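Local coordinates for protein 3-deoxy-manno-octulosonate cytidylyltransferase (Escherichia coli, PDB 1H7E) that catalyses transfer of CMP from CTP to the eight-carbon sugar KDO, releasing diphosphate and probably activating the sugar for lipopolysaccharide synthesis, at residues 123-128 with 173-178; 129-134 with 167-172; 138-143 with 151-156; 147-152 with 211-216. All blocks are in the same frame, centred on the assembly; numbering follows the deposited sequence.

Contact 1 of 4, residues 123-128 with 173-178; sequences ATLCHA and VGIYAY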
loop_
_atom_site.group_PDB
_atom_site.type_symbol
_atom_site.label_atom_id
_atom_site.label_comp_id
_atom_site.label_asym_id
_atom_site.label_seq_id
_atom_site.Cartn_x
_atom_site.Cartn_y
_atom_site.Cartn_z
ATOM N N ALA A 123 -7.839 -2.091 13.856
ATOM C CA ALA A 123 -7.978 -0.653 13.631
ATOM C C ALA A 123 -6.775 0.048 14.271
ATOM O O ALA A 123 -6.173 -0.464 15.217
ATOM C CB ALA A 123 -9.283 -0.131 14.209
ATOM N N THR A 124 -6.386 1.194 13.712
ATOM C CA THR A 124 -5.265 1.948 14.231
ATOM C C THR A 124 -5.522 3.425 13.929
ATOM O O THR A 124 -6.570 3.771 13.369
ATOM C CB THR A 124 -3.910 1.453 13.658
ATOM O OG1 THR A 124 -2.840 2.083 14.367
ATOM C CG2 THR A 124 -3.793 1.769 12.131
ATOM N N LEU A 125 -4.593 4.281 14.340
ATOM C CA LEU A 125 -4.750 5.726 14.169
ATOM C C LEU A 125 -3.692 6.396 13.296
ATOM O O LEU A 125 -2.608 5.860 13.089
ATOM C CB LEU A 125 -4.734 6.405 15.550
ATOM C CG LEU A 125 -5.817 5.993 16.561
ATOM C CD1 LEU A 125 -5.528 6.671 17.889
ATOM C CD2 LEU A 125 -7.210 6.342 16.037
ATOM N N CYS A 126 -4.026 7.596 12.820
ATOM C CA CYS A 126 -3.110 8.390 12.010
ATOM C C CYS A 126 -3.501 9.875 12.128
ATOM O O CYS A 126 -4.604 10.207 12.585
ATOM C CB CYS A 126 -3.164 7.938 10.540
ATOM S SG CYS A 126 -4.685 8.304 9.700
ATOM N N HIS A 127 -2.563 10.764 11.816
ATOM C CA HIS A 127 -2.857 12.207 11.807
ATOM C C HIS A 127 -2.040 12.861 10.684
ATOM O O HIS A 127 -1.026 12.308 10.246
ATOM C CB HIS A 127 -2.629 12.893 13.171
ATOM C CG HIS A 127 -1.194 12.986 13.603
ATOM N ND1 HIS A 127 -0.313 13.908 13.082
ATOM C CD2 HIS A 127 -0.504 12.310 14.552
ATOM C CE1 HIS A 127 0.857 13.792 13.687
ATOM N NE2 HIS A 127 0.768 12.828 14.585
ATOM N N ALA A 128 -2.538 13.979 10.162
ATOM C CA ALA A 128 -1.858 14.691 9.074
ATOM C C ALA A 128 -0.517 15.284 9.478
ATOM O O ALA A 128 -0.338 15.725 10.618
ATOM C CB ALA A 128 -2.763 15.789 8.522
ATOM N N VAL A 173 0.015 6.440 13.952
ATOM C CA VAL A 173 0.103 6.538 15.424
ATOM C C VAL A 173 -0.050 5.093 15.914
ATOM O O VAL A 173 -1.110 4.490 15.732
ATOM C CB VAL A 173 -1.050 7.426 16.008
ATOM C CG1 VAL A 173 -1.002 7.414 17.547
ATOM C CG2 VAL A 173 -0.916 8.867 15.492
ATOM N N GLY A 174 1.009 4.572 16.535
ATOM C CA GLY A 174 1.090 3.189 16.992
ATOM C C GLY A 174 0.194 2.595 18.061
ATOM O O GLY A 174 0.674 1.844 18.910
ATOM N N ILE A 175 -1.094 2.914 18.000
ATOM C CA ILE A 175 -2.111 2.392 18.922
ATOM C C ILE A 175 -2.992 1.498 18.070
ATOM O O ILE A 175 -3.470 1.924 17.011
ATOM C CB ILE A 175 -2.973 3.510 19.490
ATOM C CG1 ILE A 175 -2.106 4.403 20.379
ATOM C CG2 ILE A 175 -4.119 2.927 20.302
ATOM C CD1 ILE A 175 -2.823 5.612 20.869
ATOM N N TYR A 176 -3.226 0.274 18.543
ATOM C CA TYR A 176 -4.021 -0.701 17.798
ATOM C C TYR A 176 -5.161 -1.313 18.597
ATOM O O TYR A 176 -5.064 -1.415 19.819
ATOM C CB TYR A 176 -3.139 -1.879 17.388
ATOM C CG TYR A 176 -1.973 -1.563 16.489
ATOM C CD1 TYR A 176 -0.748 -1.159 17.023
ATOM C CD2 TYR A 176 -2.077 -1.724 15.107
ATOM C CE1 TYR A 176 0.357 -0.927 16.195
ATOM C CE2 TYR A 176 -0.981 -1.500 14.268
ATOM C CZ TYR A 176 0.223 -1.107 14.818
ATOM O OH TYR A 176 1.309 -0.925 14.003
ATOM N N ALA A 177 -6.229 -1.697 17.899
ATOM C CA ALA A 177 -7.372 -2.413 18.488
ATOM C C ALA A 177 -7.438 -3.711 17.665
ATOM O O ALA A 177 -7.456 -3.675 16.427
ATOM C CB ALA A 177 -8.672 -1.628 18.343
ATOM N N TYR A 178 -7.419 -4.853 18.342
ATOM C CA TYR A 178 -7.473 -6.148 17.671
ATOM C C TYR A 178 -8.657 -6.942 18.144
ATOM O O TYR A 178 -8.939 -6.957 19.329
ATOM C CB TYR A 178 -6.264 -7.019 18.030
ATOM C CG TYR A 178 -4.919 -6.461 17.676
ATOM C CD1 TYR A 178 -4.334 -6.734 16.435
ATOM C CD2 TYR A 178 -4.196 -5.712 18.594
ATOM C CE1 TYR A 178 -3.063 -6.285 16.128
ATOM C CE2 TYR A 178 -2.911 -5.250 18.285
ATOM C CZ TYR A 178 -2.360 -5.548 17.053
ATOM O OH TYR A 178 -1.092 -5.128 16.749
#
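The Val173 side chain packs against three residues of the strand 123-128. Its CB lies 3.9 Å from Leu125 CB and also close to Leu125 O. From there CG2 continues toward the far end of that strand. Val173 CG2 comes near Cys126 CA and reaches His127 CD2 at 3.6 Å. The Val173 and His127 side chains cross at about a right angle. With CG1 anti to the backbone N (chi1 175°), CG2 sits beside that N and is directed to the imidazole. The His127 ring is held from within its own strand, as ND1 donates to Ala128 O at 3.1 Å, with the acceptor close to the ring plane. Val173 N donates to Leu125 O at 2.8 Å.

The two strands are antiparallel neighbours inside the seven-stranded mixed sheet of this GT-A-clan cytidylyltransferase. Ala123 and Ala177 form a regular hydrogen-bonded pair: Ala177 N to Ala123 O and Ala123 N to Ala177 O both measure 3.0 Å. Between this pair and Leu125 with Val173, strand 173-178 has two more residues than its partner, so it bulges. There Ile175 N turns back to Val173 O at 2.8 Å, and Leu125 N is buried without a partner.

On the face with Ala123, Leu125, Val173 and Ala177, the Ile175 CD1 and Leu125 CD1 methyls meet at 4.2 Å. Helix 104-116 covers part of this face through Leu110 and Met114. On the other face Thr124 CB lies near Tyr176 CD2, and Tyr176 OH is hydrogen-bonded to His172.

Contact 2 of 4, residues 129-134 with 167-172; sequences ISAAEA and ARYLKH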
loop_
_atom_site.group_PDB
_atom_site.type_symbol
_atom_site.label_atom_id
_atom_site.label_comp_id
_atom_site.label_asym_id
_atom_site.label_seq_id
_atom_site.Cartn_x
_atom_site.Cartn_y
_atom_site.Cartn_z
ATOM N N ILE A 129 0.457 15.199 8.574
ATOM C CA ILE A 129 1.774 15.776 8.793
ATOM C C ILE A 129 2.195 16.485 7.496
ATOM O O ILE A 129 1.637 16.229 6.437
ATOM C CB ILE A 129 2.866 14.736 9.197
ATOM C CG1 ILE A 129 2.898 13.572 8.209
ATOM C CG2 ILE A 129 2.607 14.204 10.626
ATOM C CD1 ILE A 129 4.111 12.702 8.335
ATOM N N SER A 130 3.152 17.396 7.616
ATOM C CA SER A 130 3.687 18.147 6.481
ATOM C C SER A 130 4.650 17.257 5.713
ATOM O O SER A 130 5.130 16.245 6.246
ATOM C CB SER A 130 4.461 19.351 7.010
ATOM O OG SER A 130 5.679 18.959 7.646
ATOM N N ALA A 131 4.984 17.665 4.494
ATOM C CA ALA A 131 5.921 16.920 3.659
ATOM C C ALA A 131 7.309 16.832 4.295
ATOM O O ALA A 131 7.988 15.811 4.181
ATOM C CB ALA A 131 6.008 17.560 2.276
ATOM N N ALA A 132 7.726 17.888 4.986
ATOM C CA ALA A 132 9.040 17.896 5.626
ATOM C C ALA A 132 9.121 16.830 6.727
ATOM O O ALA A 132 10.149 16.149 6.864
ATOM C CB ALA A 132 9.347 19.259 6.186
ATOM N N GLU A 133 8.063 16.698 7.526
ATOM C CA GLU A 133 8.032 15.674 8.582
ATOM C C GLU A 133 7.977 14.260 7.984
ATOM O O GLU A 133 8.546 13.319 8.538
ATOM C CB GLU A 133 6.823 15.860 9.495
ATOM C CG GLU A 133 6.877 17.078 10.382
ATOM C CD GLU A 133 6.023 16.914 11.634
ATOM O OE1 GLU A 133 5.886 17.900 12.396
ATOM O OE2 GLU A 133 5.503 15.795 11.872
ATOM N N ALA A 134 7.274 14.117 6.862
ATOM C CA ALA A 134 7.150 12.835 6.178
ATOM C C ALA A 134 8.477 12.308 5.619
ATOM O O ALA A 134 8.617 11.111 5.367
ATOM C CB ALA A 134 6.111 12.931 5.076
ATOM N N ALA A 167 0.115 16.243 -2.878
ATOM C CA ALA A 167 0.383 15.223 -1.863
ATOM C C ALA A 167 -0.032 15.651 -0.453
ATOM O O ALA A 167 0.208 16.792 -0.036
ATOM C CB ALA A 167 1.867 14.850 -1.876
ATOM N N ARG A 168 -0.679 14.725 0.256
ATOM C CA ARG A 168 -1.105 14.927 1.637
ATOM C C ARG A 168 -0.562 13.689 2.383
ATOM O O ARG A 168 -0.710 12.558 1.911
ATOM C CB ARG A 168 -2.628 15.009 1.715
ATOM C CG ARG A 168 -3.138 15.385 3.087
ATOM C CD ARG A 168 -4.648 15.632 3.089
ATOM N NE ARG A 168 -5.104 15.966 4.439
ATOM C CZ ARG A 168 -5.576 15.088 5.328
ATOM N NH1 ARG A 168 -5.683 13.797 5.029
ATOM N NH2 ARG A 168 -5.910 15.504 6.543
ATOM N N TYR A 169 0.180 13.930 3.457
ATOM C CA TYR A 169 0.802 12.869 4.236
ATOM C C TYR A 169 0.100 12.576 5.555
ATOM O O TYR A 169 -0.449 13.483 6.193
ATOM C CB TYR A 169 2.274 13.211 4.508
ATOM C CG TYR A 169 3.086 13.236 3.237
ATOM C CD1 TYR A 169 3.549 12.049 2.684
ATOM C CD2 TYR A 169 3.281 14.430 2.524
ATOM C CE1 TYR A 169 4.177 12.027 1.443
ATOM C CE2 TYR A 169 3.910 14.423 1.273
ATOM C CZ TYR A 169 4.352 13.214 0.746
ATOM O OH TYR A 169 4.967 13.155 -0.479
ATOM N N LEU A 170 0.100 11.292 5.920
ATOM C CA LEU A 170 -0.492 10.819 7.173
ATOM C C LEU A 170 0.547 10.045 7.944
ATOM O O LEU A 170 1.191 9.158 7.401
ATOM C CB LEU A 170 -1.682 9.887 6.915
ATOM C CG LEU A 170 -2.932 10.494 6.291
ATOM C CD1 LEU A 170 -3.902 9.397 5.849
ATOM C CD2 LEU A 170 -3.591 11.465 7.284
ATOM N N LYS A 171 0.743 10.420 9.198
ATOM C CA LYS A 171 1.657 9.717 10.067
ATOM C C LYS A 171 0.849 8.642 10.837
ATOM O O LYS A 171 -0.244 8.911 11.362
ATOM C CB LYS A 171 2.273 10.673 11.075
ATOM C CG LYS A 171 3.075 9.973 12.160
ATOM C CD LYS A 171 3.614 10.978 13.163
ATOM C CE LYS A 171 4.510 10.293 14.169
ATOM N NZ LYS A 171 5.319 11.288 14.920
ATOM N N HIS A 172 1.412 7.440 10.916
ATOM C CA HIS A 172 0.783 6.343 11.633
ATOM C C HIS A 172 1.074 6.513 13.136
ATOM O O HIS A 172 2.221 6.769 13.526
ATOM C CB HIS A 172 1.346 5.018 11.124
ATOM C CG HIS A 172 0.907 3.824 11.915
ATOM N ND1 HIS A 172 -0.402 3.622 12.305
ATOM C CD2 HIS A 172 1.612 2.783 12.414
ATOM C CE1 HIS A 172 -0.483 2.508 13.011
ATOM N NE2 HIS A 172 0.724 1.980 13.091
HETATM O O HOH W 1 0.399 16.759 4.102
HETATM O O HOH W 2 4.349 14.416 14.210
#
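Ala134 places its methyl over one face of the Tyr169 ring. Ala134 CB lies 3.6 Å from Tyr169 CG and equally near CD1, a CH-pi contact 28° off the ring normal. Ala131 comes in obliquely farther out on the same ring, its CB 3.9 Å from Tyr169 CE2. Tyr169 has CG anti to its carbonyl carbon (chi1 -66°), and this lays the ring beneath the short helix. Its OH bonds to Pro159 O, which pins the far end of the ring.

Ile129 takes the less common rotamer in which CG1 sits between the backbone N and the carbonyl carbon (chi1 52°). The Ile129 and Tyr169 side chains cross at about a right angle, with Ile129 CG1 against Tyr169 CB. The other branch, CG2, rests on Lys171 CB at 3.6 Å. Beyond that carbon the Lys171 chain runs out extended, away from Ile129. Its ammonium approaches the Glu133 carboxylate only through a water, and the Lys171 side of that bridge is weak.

The backbones are joined by Ile129 N donating to Tyr169 O at 3.1 Å. A second water receives Tyr169 N at 2.9 Å and donates to Ile129 O. Ser130 is the N-cap of the helix, and its OG accepts from Glu133 N at 3.3 Å.

The contact marks where strand 122-129 ends and the weakly bonded helix 131-134 begins. That helix packs on the start of strand 169-179. Thr139, from the loop before strand 141-144, touches both Ile129 and Lys171. Ala197 and Met193 of the second subunit pack on Ala167 and Arg168.

Contact 3 of 4, residues 138-143 with 151-156; sequences STVKVV and LYFSRS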
loop_
_atom_site.group_PDB
_atom_site.type_symbol
_atom_site.label_atom_id
_atom_site.label_comp_id
_atom_site.label_asym_id
_atom_site.label_seq_id
_atom_site.Cartn_x
_atom_site.Cartn_y
_atom_site.Cartn_z
ATOM N N SER A 138 12.117 7.613 10.423
ATOM C CA SER A 138 11.681 7.248 11.779
ATOM C C SER A 138 10.169 7.492 11.940
ATOM O O SER A 138 9.570 7.081 12.931
ATOM C CB SER A 138 12.474 8.026 12.843
ATOM O OG SER A 138 12.332 9.431 12.668
ATOM N N THR A 139 9.573 8.180 10.967
ATOM C CA THR A 139 8.136 8.448 10.953
ATOM C C THR A 139 7.530 7.487 9.941
ATOM O O THR A 139 8.024 7.383 8.824
ATOM C CB THR A 139 7.846 9.902 10.553
ATOM O OG1 THR A 139 8.250 10.747 11.630
ATOM C CG2 THR A 139 6.364 10.138 10.302
ATOM N N VAL A 140 6.494 6.752 10.357
ATOM C CA VAL A 140 5.841 5.779 9.491
ATOM C C VAL A 140 4.654 6.448 8.807
ATOM O O VAL A 140 3.822 7.066 9.468
ATOM C CB VAL A 140 5.378 4.520 10.318
ATOM C CG1 VAL A 140 4.730 3.466 9.421
ATOM C CG2 VAL A 140 6.575 3.936 11.051
ATOM N N LYS A 141 4.638 6.393 7.474
ATOM C CA LYS A 141 3.561 6.970 6.682
ATOM C C LYS A 141 2.566 5.874 6.319
ATOM O O LYS A 141 2.917 4.685 6.249
ATOM C CB LYS A 141 4.114 7.609 5.385
ATOM C CG LYS A 141 4.719 9.021 5.553
ATOM C CD LYS A 141 5.999 9.070 6.372
ATOM C CE LYS A 141 7.135 8.215 5.799
ATOM N NZ LYS A 141 8.459 8.532 6.448
ATOM N N VAL A 142 1.318 6.272 6.122
ATOM C CA VAL A 142 0.299 5.351 5.695
ATOM C C VAL A 142 -0.524 6.036 4.592
ATOM O O VAL A 142 -0.686 7.254 4.596
ATOM C CB VAL A 142 -0.617 4.889 6.888
ATOM C CG1 VAL A 142 -1.284 6.092 7.578
ATOM C CG2 VAL A 142 -1.675 3.892 6.398
ATOM N N VAL A 143 -0.981 5.250 3.622
ATOM C CA VAL A 143 -1.844 5.728 2.552
ATOM C C VAL A 143 -3.111 4.887 2.686
ATOM O O VAL A 143 -3.007 3.668 2.851
ATOM C CB VAL A 143 -1.206 5.504 1.163
ATOM C CG1 VAL A 143 -2.233 5.841 0.070
ATOM C CG2 VAL A 143 0.005 6.410 1.017
ATOM N N LEU A 151 -3.635 0.962 2.670
ATOM C CA LEU A 151 -3.137 0.298 1.455
ATOM C C LEU A 151 -1.716 -0.207 1.768
ATOM O O LEU A 151 -1.354 -1.327 1.432
ATOM C CB LEU A 151 -3.087 1.279 0.262
ATOM C CG LEU A 151 -4.447 1.776 -0.241
ATOM C CD1 LEU A 151 -4.231 2.700 -1.446
ATOM C CD2 LEU A 151 -5.332 0.594 -0.612
ATOM N N TYR A 152 -0.933 0.617 2.446
ATOM C CA TYR A 152 0.443 0.246 2.795
ATOM C C TYR A 152 0.969 1.213 3.858
ATOM O O TYR A 152 0.445 2.326 4.007
ATOM C CB TYR A 152 1.339 0.286 1.519
ATOM C CG TYR A 152 2.758 -0.254 1.676
ATOM C CD1 TYR A 152 2.983 -1.578 2.049
ATOM C CD2 TYR A 152 3.871 0.565 1.476
ATOM C CE1 TYR A 152 4.268 -2.070 2.226
ATOM C CE2 TYR A 152 5.175 0.069 1.648
ATOM C CZ TYR A 152 5.353 -1.249 2.028
ATOM O OH TYR A 152 6.609 -1.753 2.232
ATOM N N PHE A 153 1.975 0.764 4.619
ATOM C CA PHE A 153 2.647 1.563 5.658
ATOM C C PHE A 153 4.120 1.536 5.220
ATOM O O PHE A 153 4.628 0.474 4.867
ATOM C CB PHE A 153 2.607 0.889 7.046
ATOM C CG PHE A 153 1.243 0.818 7.674
ATOM C CD1 PHE A 153 0.365 -0.228 7.358
ATOM C CD2 PHE A 153 0.847 1.787 8.588
ATOM C CE1 PHE A 153 -0.913 -0.315 7.943
ATOM C CE2 PHE A 153 -0.427 1.723 9.190
ATOM C CZ PHE A 153 -1.307 0.669 8.862
ATOM N N SER A 154 4.818 2.661 5.305
ATOM C CA SER A 154 6.214 2.680 4.901
ATOM C C SER A 154 7.021 3.774 5.558
ATOM O O SER A 154 6.467 4.771 6.001
ATOM C CB SER A 154 6.311 2.867 3.379
ATOM O OG SER A 154 7.649 2.672 2.924
ATOM N N ARG A 155 8.339 3.569 5.619
ATOM C CA ARG A 155 9.267 4.572 6.135
ATOM C C ARG A 155 9.583 5.506 4.957
ATOM O O ARG A 155 10.084 6.598 5.166
ATOM C CB ARG A 155 10.549 3.926 6.663
ATOM C CG ARG A 155 10.313 3.147 7.975
ATOM C CD ARG A 155 11.586 2.505 8.504
ATOM N NE ARG A 155 11.271 1.623 9.623
ATOM C CZ ARG A 155 10.921 2.039 10.839
ATOM N NH1 ARG A 155 10.855 3.335 11.126
ATOM N NH2 ARG A 155 10.546 1.154 11.748
ATOM N N SER A 156 9.292 5.061 3.731
ATOM C CA SER A 156 9.496 5.912 2.540
ATOM C C SER A 156 8.352 6.908 2.446
ATOM O O SER A 156 7.220 6.615 2.845
ATOM C CB SER A 156 9.451 5.127 1.227
ATOM O OG SER A 156 10.579 4.315 1.029
HETATM O O HOH W 3 9.896 3.962 13.689
#
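Strands 141-143 and 152-154 run antiparallel at 160°, their axes 4.8 Å apart, with Lys141 paired to Ser154, Val142 to Phe153 and Val143 to Tyr152. Lys141 and Ser154 exchange two backbone bonds of 2.9 Å, N to O in each direction. Near the turn, Leu151 N donates to Val143 O.

Lys141 bends back on itself at chi2 (67°) and again at chi3. These bends bring NZ back to the backbone, where it donates to Arg155 O at 2.8 Å and to Thr139 O at 2.7 Å. Ala134 O accepts a third bond from NZ, so three carbonyls hold the ammonium.

The two strands form a beta hairpin. One face of it, bearing Val142 and Phe153, points to the main sheet. The two side chains lie side by side, pointing the same way. Val142 CG2 sits over the Phe153 ring face, 3.7 Å from CE2 and displaced toward the rim. Val140 CG1 comes to the same ring at its edge, near its plane, and also meets Phe153 CB. The ring of His172 meets Phe153 edge-to-face.

On the other face Tyr152 OH and Ser154 OG both bond to Glu198 OE2. Ser154 OG also accepts from Ser156 N at 3.0 Å, forming an ST turn. Arg155 stretches out from CG to NE and places its guanidinium edge beside Ser138. A water in the guanidinium plane links Arg155 NH1 to Ser138 O. The other guanidinium nitrogens donate to the carbonyls of Glu198 and Ser199, and Ser156 OG bonds to Pro157 O of the second subunit.

Contact 4 of 4, residues 147-152 with 211-216; sequences RQDALY and NIRTFE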
loop_
_atom_site.group_PDB
_atom_site.type_symbol
_atom_site.label_atom_id
_atom_site.label_comp_id
_atom_site.label_asym_id
_atom_site.label_seq_id
_atom_site.Cartn_x
_atom_site.Cartn_y
_atom_site.Cartn_z
ATOM N N ARG A 147 -12.530 3.919 2.123
ATOM C CA ARG A 147 -13.105 3.360 3.345
ATOM C C ARG A 147 -12.154 3.570 4.526
ATOM O O ARG A 147 -12.426 3.140 5.648
ATOM C CB ARG A 147 -13.359 1.863 3.170
ATOM C CG ARG A 147 -14.499 1.520 2.239
ATOM C CD ARG A 147 -14.860 0.042 2.334
ATOM N NE ARG A 147 -13.897 -0.831 1.658
ATOM C CZ ARG A 147 -13.870 -1.058 0.341
ATOM N NH1 ARG A 147 -14.746 -0.479 -0.474
ATOM N NH2 ARG A 147 -12.984 -1.905 -0.161
ATOM N N GLN A 148 -11.047 4.257 4.278
ATOM C CA GLN A 148 -10.031 4.494 5.302
ATOM C C GLN A 148 -9.203 3.251 5.622
ATOM O O GLN A 148 -8.498 3.204 6.618
ATOM C CB GLN A 148 -10.636 5.078 6.580
ATOM C CG GLN A 148 -11.312 6.394 6.359
ATOM C CD GLN A 148 -11.541 7.104 7.662
ATOM O OE1 GLN A 148 -12.375 6.691 8.480
ATOM N NE2 GLN A 148 -10.770 8.159 7.893
ATOM N N ASP A 149 -9.325 2.224 4.797
ATOM C CA ASP A 149 -8.513 1.028 4.978
ATOM C C ASP A 149 -7.100 1.360 4.520
ATOM O O ASP A 149 -6.917 2.051 3.514
ATOM C CB ASP A 149 -9.034 -0.110 4.107
ATOM C CG ASP A 149 -10.400 -0.608 4.547
ATOM O OD1 ASP A 149 -10.754 -0.459 5.740
ATOM O OD2 ASP A 149 -11.098 -1.179 3.692
ATOM N N ALA A 150 -6.099 0.844 5.221
ATOM C CA ALA A 150 -4.721 1.096 4.831
ATOM C C ALA A 150 -4.344 0.299 3.588
ATOM O O ALA A 150 -4.754 -0.865 3.423
ATOM C CB ALA A 150 -3.769 0.754 5.974
ATOM N N LEU A 151 -3.635 0.962 2.670
ATOM C CA LEU A 151 -3.137 0.298 1.455
ATOM C C LEU A 151 -1.716 -0.207 1.768
ATOM O O LEU A 151 -1.354 -1.327 1.432
ATOM C CB LEU A 151 -3.087 1.279 0.262
ATOM C CG LEU A 151 -4.447 1.776 -0.241
ATOM C CD1 LEU A 151 -4.231 2.700 -1.446
ATOM C CD2 LEU A 151 -5.332 0.594 -0.612
ATOM N N TYR A 152 -0.933 0.617 2.446
ATOM C CA TYR A 152 0.443 0.246 2.795
ATOM C C TYR A 152 0.969 1.213 3.858
ATOM O O TYR A 152 0.445 2.326 4.007
ATOM C CB TYR A 152 1.339 0.286 1.519
ATOM C CG TYR A 152 2.758 -0.254 1.676
ATOM C CD1 TYR A 152 2.983 -1.578 2.049
ATOM C CD2 TYR A 152 3.871 0.565 1.476
ATOM C CE1 TYR A 152 4.268 -2.070 2.226
ATOM C CE2 TYR A 152 5.175 0.069 1.648
ATOM C CZ TYR A 152 5.353 -1.249 2.028
ATOM O OH TYR A 152 6.609 -1.753 2.232
ATOM N N ASN A 211 -7.311 -6.919 6.930
ATOM C CA ASN A 211 -7.569 -5.499 6.786
ATOM C C ASN A 211 -7.316 -4.671 8.035
ATOM O O ASN A 211 -7.682 -5.060 9.140
ATOM C CB ASN A 211 -9.007 -5.272 6.317
ATOM C CG ASN A 211 -9.299 -3.813 6.043
ATOM O OD1 ASN A 211 -8.581 -3.166 5.283
ATOM N ND2 ASN A 211 -10.336 -3.275 6.695
ATOM N N ILE A 212 -6.675 -3.521 7.849
ATOM C CA ILE A 212 -6.398 -2.628 8.958
ATOM C C ILE A 212 -7.024 -1.279 8.605
ATOM O O ILE A 212 -6.622 -0.653 7.618
ATOM C CB ILE A 212 -4.888 -2.441 9.178
ATOM C CG1 ILE A 212 -4.196 -3.779 9.449
ATOM C CG2 ILE A 212 -4.640 -1.427 10.305
ATOM C CD1 ILE A 212 -2.658 -3.637 9.533
ATOM N N ARG A 213 -8.064 -0.880 9.343
ATOM C CA ARG A 213 -8.697 0.408 9.098
ATOM C C ARG A 213 -7.960 1.445 9.929
ATOM O O ARG A 213 -7.685 1.232 11.102
ATOM C CB ARG A 213 -10.188 0.378 9.410
ATOM C CG ARG A 213 -10.887 1.690 9.040
ATOM C CD ARG A 213 -12.376 1.488 8.772
ATOM N NE ARG A 213 -12.597 0.570 7.655
ATOM C CZ ARG A 213 -13.570 -0.333 7.591
ATOM N NH1 ARG A 213 -14.454 -0.449 8.587
ATOM N NH2 ARG A 213 -13.625 -1.160 6.548
ATOM N N THR A 214 -7.649 2.582 9.315
ATOM C CA THR A 214 -6.860 3.624 9.963
ATOM C C THR A 214 -7.627 4.926 10.084
ATOM O O THR A 214 -7.739 5.647 9.088
ATOM C CB THR A 214 -5.525 3.860 9.145
ATOM O OG1 THR A 214 -4.889 2.603 8.899
ATOM C CG2 THR A 214 -4.534 4.691 9.919
ATOM N N PHE A 215 -8.078 5.241 11.307
ATOM C CA PHE A 215 -8.840 6.460 11.638
ATOM C C PHE A 215 -8.002 7.710 11.884
ATOM O O PHE A 215 -7.061 7.709 12.678
ATOM C CB PHE A 215 -9.722 6.239 12.870
ATOM C CG PHE A 215 -10.677 5.103 12.723
ATOM C CD1 PHE A 215 -11.935 5.305 12.172
ATOM C CD2 PHE A 215 -10.306 3.823 13.109
ATOM C CE1 PHE A 215 -12.811 4.247 12.002
ATOM C CE2 PHE A 215 -11.178 2.755 12.943
ATOM C CZ PHE A 215 -12.434 2.967 12.387
ATOM N N GLU A 216 -8.412 8.808 11.259
ATOM C CA GLU A 216 -7.691 10.065 11.397
ATOM C C GLU A 216 -8.096 10.895 12.624
ATOM O O GLU A 216 -9.280 11.091 12.875
ATOM C CB GLU A 216 -7.861 10.896 10.115
ATOM C CG GLU A 216 -6.954 12.101 10.093
ATOM C CD GLU A 216 -7.085 12.944 8.846
ATOM O OE1 GLU A 216 -7.540 12.458 7.796
ATOM O OE2 GLU A 216 -6.706 14.118 8.929
HETATM O O HOH W 4 -11.125 8.864 10.178
HETATM O O HOH W 5 -5.779 -2.822 4.999
#
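Asp149 OD1 is gripped from two faces of its carboxylate. Arg213 NE reaches Asp149 OD1 at 2.9 Å on the syn side, and the two flat groups are nearly coplanar. Asn211 ND2 arrives at 3.0 Å from the opposite face, well above the carboxylate plane, with Asp149 OD1 lying in the plane of the amide. The amide and carboxylate planes stand 78° apart. Arg213 NH2 adds a weak bond to the same oxygen. A bend at chi3 (-61°) turns the arginine chain so that its NE edge meets the aspartate. Asp149 OD2 has a long, weak salt bridge to Arg147 NE. Asp117 pairs with Arg213 NH1, so the network holds two acids and two arginines, which would probably keep Asp149 ionised.

Residues 147-149 belong to the connection of the hairpin 141-144/150-154, and with Ala150 they lie against strand 212-216, the outermost strand of the main sheet on this side within the chain. A single backbone bridge joins them around Asp149 and Arg213. Thr214 N donates to Gln148 O at 2.9 Å, almost straight at 174°. Ala150 N donates to Ile212 O at 2.9 Å. A water takes Ile212 N and donates to both Ala150 O and Asn211 OD1. Thr214 OG1 is buried with no polar partner, and Ala150 CB packs on it at 3.6 Å. Gln148 OE1 approaches Phe215 CD1, its amide nearly perpendicular to the ring.

In the fold
Contacts 1 and 4 adjoin in the main sheet, with centres about 9 Å apart. Strand 122-129 lies between 169-179 and 212-216, and Thr124 N bonds to Arg213 O at 2.9 Å. Contact 3 is nested along the chain inside contact 2, and their centres also lie about 9 Å apart. The hairpin reaches strand 169-179 through Val140 O, which accepts from His172 N at 2.8 Å. It reaches contact 4 where Val142 CG2 packs on Ala150 CB. Contacts 2 and 4, about 16 Å apart between centres, are tied by the Arg168-Glu216 salt bridge. Contacts 2, 3 and 4 touch the second subunit of the homodimer; contact 1 does not. This is the apo-enzyme.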